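Local coordinates for protein carbonic anhydrase (Coccomyxa sp. PA, PDB 3UCJ) that probably catalyses the reversible hydration of carbon dioxide to hydrogencarbonate, using one zinc ion per subunit, at residues A214-K217 with Q218-F222. Residues are numbered along the deposited sequence; the frame is centred on the assembly and turned at random.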
ATOM      1  N   ALA A 214      20.621  -9.701  13.397  1.00 40.98           N
ATOM      2  CA  ALA A 214      19.390 -10.478  13.407  1.00 39.61           C
ATOM      3  C   ALA A 214      19.569 -11.847  12.708  1.00 39.51           C
ATOM      4  O   ALA A 214      20.366 -11.969  11.796  1.00 38.75           O
ATOM      5  CB  ALA A 214      18.243  -9.678  12.762  1.00 39.20           C
ATOM      6  N   ASP A 215      18.820 -12.843  13.148  1.00 37.24           N
ATOM      7  CA  ASP A 215      18.965 -14.224  12.709  1.00 38.20           C
ATOM      8  C   ASP A 215      18.070 -14.548  11.506  1.00 35.40           C
ATOM      9  O   ASP A 215      16.862 -14.890  11.654  1.00 35.74           O
ATOM     10  CB  ASP A 215      18.633 -15.145  13.908  1.00 38.35           C
ATOM     11  CG  ASP A 215      18.932 -16.655  13.665  1.00 41.65           C
ATOM     12  OD1 ASP A 215      18.905 -17.385  14.714  1.00 43.59           O
ATOM     13  OD2 ASP A 215      19.093 -17.149  12.517  1.00 37.28           O
ATOM     14  N   LEU A 216      18.659 -14.441  10.325  1.00 35.37           N
ATOM     15  CA  LEU A 216      17.918 -14.711   9.085  1.00 33.27           C
ATOM     16  C   LEU A 216      17.484 -16.152   8.997  1.00 34.11           C
ATOM     17  O   LEU A 216      16.386 -16.474   8.507  1.00 30.93           O
ATOM     18  CB  LEU A 216      18.716 -14.287   7.842  1.00 33.56           C
ATOM     19  CG  LEU A 216      18.048 -14.330   6.442  1.00 33.28           C
ATOM     20  CD1 LEU A 216      16.663 -13.493   6.444  1.00 34.05           C
ATOM     21  CD2 LEU A 216      18.974 -13.866   5.317  1.00 31.47           C
ATOM     22  N   LYS A 217      18.386 -17.079   9.397  1.00 33.10           N
ATOM     23  CA  LYS A 217      17.989 -18.477   9.372  1.00 33.72           C
ATOM     24  C   LYS A 217      16.715 -18.803  10.208  1.00 33.53           C
ATOM     25  O   LYS A 217      15.790 -19.531   9.729  1.00 34.12           O
ATOM     26  CB  LYS A 217      19.195 -19.430   9.787  1.00 34.55           C
ATOM     27  CG  LYS A 217      18.745 -20.901   9.845  1.00 42.41           C
ATOM     28  CD  LYS A 217      19.956 -21.859  10.111  1.00 50.88           C
ATOM     29  CE  LYS A 217      19.475 -23.309  10.424  1.00 53.25           C
ATOM     30  NZ  LYS A 217      20.735 -24.124  10.785  1.00 54.02           N
ATOM     31  N   GLN A 218      16.648 -18.320  11.445  1.00 32.92           N
ATOM     32  CA  GLN A 218      15.495 -18.605  12.301  1.00 33.27           C
ATOM     33  C   GLN A 218      14.256 -17.899  11.664  1.00 32.56           C
ATOM     34  O   GLN A 218      13.149 -18.410  11.748  1.00 32.76           O
ATOM     35  CB  GLN A 218      15.705 -18.020  13.706  1.00 32.88           C
ATOM     36  CG  GLN A 218      14.568 -18.320  14.640  1.00 34.09           C
ATOM     37  CD  GLN A 218      14.853 -17.841  16.025  1.00 46.46           C
ATOM     38  OE1 GLN A 218      15.442 -18.557  16.820  1.00 48.34           O
ATOM     39  NE2 GLN A 218      14.507 -16.607  16.307  1.00 40.85           N
ATOM     40  N   HIS A 219      14.485 -16.737  11.035  1.00 31.83           N
ATOM     41  CA  HIS A 219      13.326 -16.014  10.382  1.00 30.62           C
ATOM     42  C   HIS A 219      12.742 -16.860   9.272  1.00 31.28           C
ATOM     43  O   HIS A 219      11.503 -16.951   9.080  1.00 29.89           O
ATOM     44  CB  HIS A 219      13.794 -14.679   9.848  1.00 28.32           C
ATOM     45  CG  HIS A 219      12.757 -13.983   9.011  1.00 30.30           C
ATOM     46  ND1 HIS A 219      11.703 -13.293   9.578  1.00 28.59           N
ATOM     47  CD2 HIS A 219      12.638 -13.817   7.665  1.00 30.17           C
ATOM     48  CE1 HIS A 219      10.977 -12.721   8.618  1.00 31.11           C
ATOM     49  NE2 HIS A 219      11.509 -13.030   7.440  1.00 28.79           N
ATOM     50  N   CYS A 220      13.621 -17.523   8.522  1.00 31.37           N
ATOM     51  CA  CYS A 220      13.170 -18.325   7.356  1.00 32.76           C
ATOM     52  C   CYS A 220      12.673 -19.710   7.719  1.00 35.18           C
ATOM     53  O   CYS A 220      11.661 -20.232   7.166  1.00 36.67           O
ATOM     54  CB  CYS A 220      14.270 -18.384   6.280  1.00 31.55           C
ATOM     55  SG  CYS A 220      14.737 -16.874   5.513  1.00 33.45           S
ATOM     56  N   PHE A 221      13.301 -20.287   8.747  1.00 35.98           N
ATOM     57  CA  PHE A 221      12.915 -21.637   9.235  1.00 36.39           C
ATOM     58  C   PHE A 221      12.514 -21.578  10.676  1.00 37.53           C
ATOM     59  O   PHE A 221      13.153 -22.218  11.550  1.00 39.19           O
ATOM     60  CB  PHE A 221      14.136 -22.589   9.054  1.00 36.86           C
ATOM     61  CG  PHE A 221      14.584 -22.686   7.615  1.00 38.67           C
ATOM     62  CD1 PHE A 221      15.708 -21.991   7.160  1.00 38.54           C
ATOM     63  CD2 PHE A 221      13.890 -23.513   6.719  1.00 38.80           C
ATOM     64  CE1 PHE A 221      16.100 -22.063   5.816  1.00 37.56           C
ATOM     65  CE2 PHE A 221      14.298 -23.599   5.385  1.00 40.94           C
ATOM     66  CZ  PHE A 221      15.381 -22.863   4.929  1.00 39.01           C
ATOM     67  N   PHE A 222      11.438 -20.863  10.980  1.00 36.12           N
ATOM     68  CA  PHE A 222      11.073 -20.687  12.353  1.00 37.67           C
ATOM     69  C   PHE A 222      10.609 -21.958  13.026  1.00 40.87           C
ATOM     70  O   PHE A 222      10.963 -22.172  14.169  1.00 39.90           O
ATOM     71  CB  PHE A 222       9.985 -19.631  12.491  1.00 36.57           C
ATOM     72  CG  PHE A 222       9.845 -19.147  13.874  1.00 34.31           C
ATOM     73  CD1 PHE A 222      10.693 -18.173  14.354  1.00 33.33           C
ATOM     74  CD2 PHE A 222       8.868 -19.665  14.707  1.00 33.55           C
ATOM     75  CE1 PHE A 222      10.570 -17.742  15.657  1.00 31.57           C
ATOM     76  CE2 PHE A 222       8.729 -19.230  16.039  1.00 31.33           C
ATOM     77  CZ  PHE A 222       9.615 -18.229  16.485  1.00 34.68           C
TER
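Asp215, the N-cap residue of the short helix 216-220, accepts the backbone N-H of Gln218 with its side chain, the capping bond expected at that position. OD2 accepts from Gln218 N at 2.9 Å, and the N-H points nearly straight at it (164°), yet the donor arrives from well above the carboxylate plane. With CG swung opposite the backbone nitrogen (chi1 -172°), the carboxylate is carried over this first turn, and its other oxygen, OD1, rests 3.4 Å from Gln218 CB. The negative charge of the carboxylate probably interacts favourably with the N-terminal end of the helix, where backbone N-H groups point outward.

Backbone bonds build the single turn that follows. His219 N donates to Asp215 O and Cys220 N to Leu216 O, while Phe221 N closes on Lys217 O at 2.8 Å. That last oxygen also receives a weak bond from Cys220 N (3.2 Å, 120°), a mixture of i to i+4 and i to i+3 spacing where the helix ends.

Side-chain contacts fall on two faces of the turn. On the buried one, Leu216 CD1 lies 4.0 Å from Cys220 SG, and both residues pack against Met205 and Gln172, tying the turn to helices 205-211 and 169-176. On the exposed one, the extended Lys217 chain crosses the Phe221 side chain at about a right angle, its CG 4.2 Å from CD1; the backbone oxygen Lys217 O lies near the plane of the Phe221 ring, at its edge.

A second subunit meets this helix too. His219 ND1 is hydrogen-bonded to Asp135 of that subunit, and the Phe221 ring makes an edge-to-face stack with its His116. The whole is a one-turn helix with an aspartate N-cap, placed near the C-terminus of this beta-class carbonic anhydrase, where it joins neighbouring helices to a subunit interface.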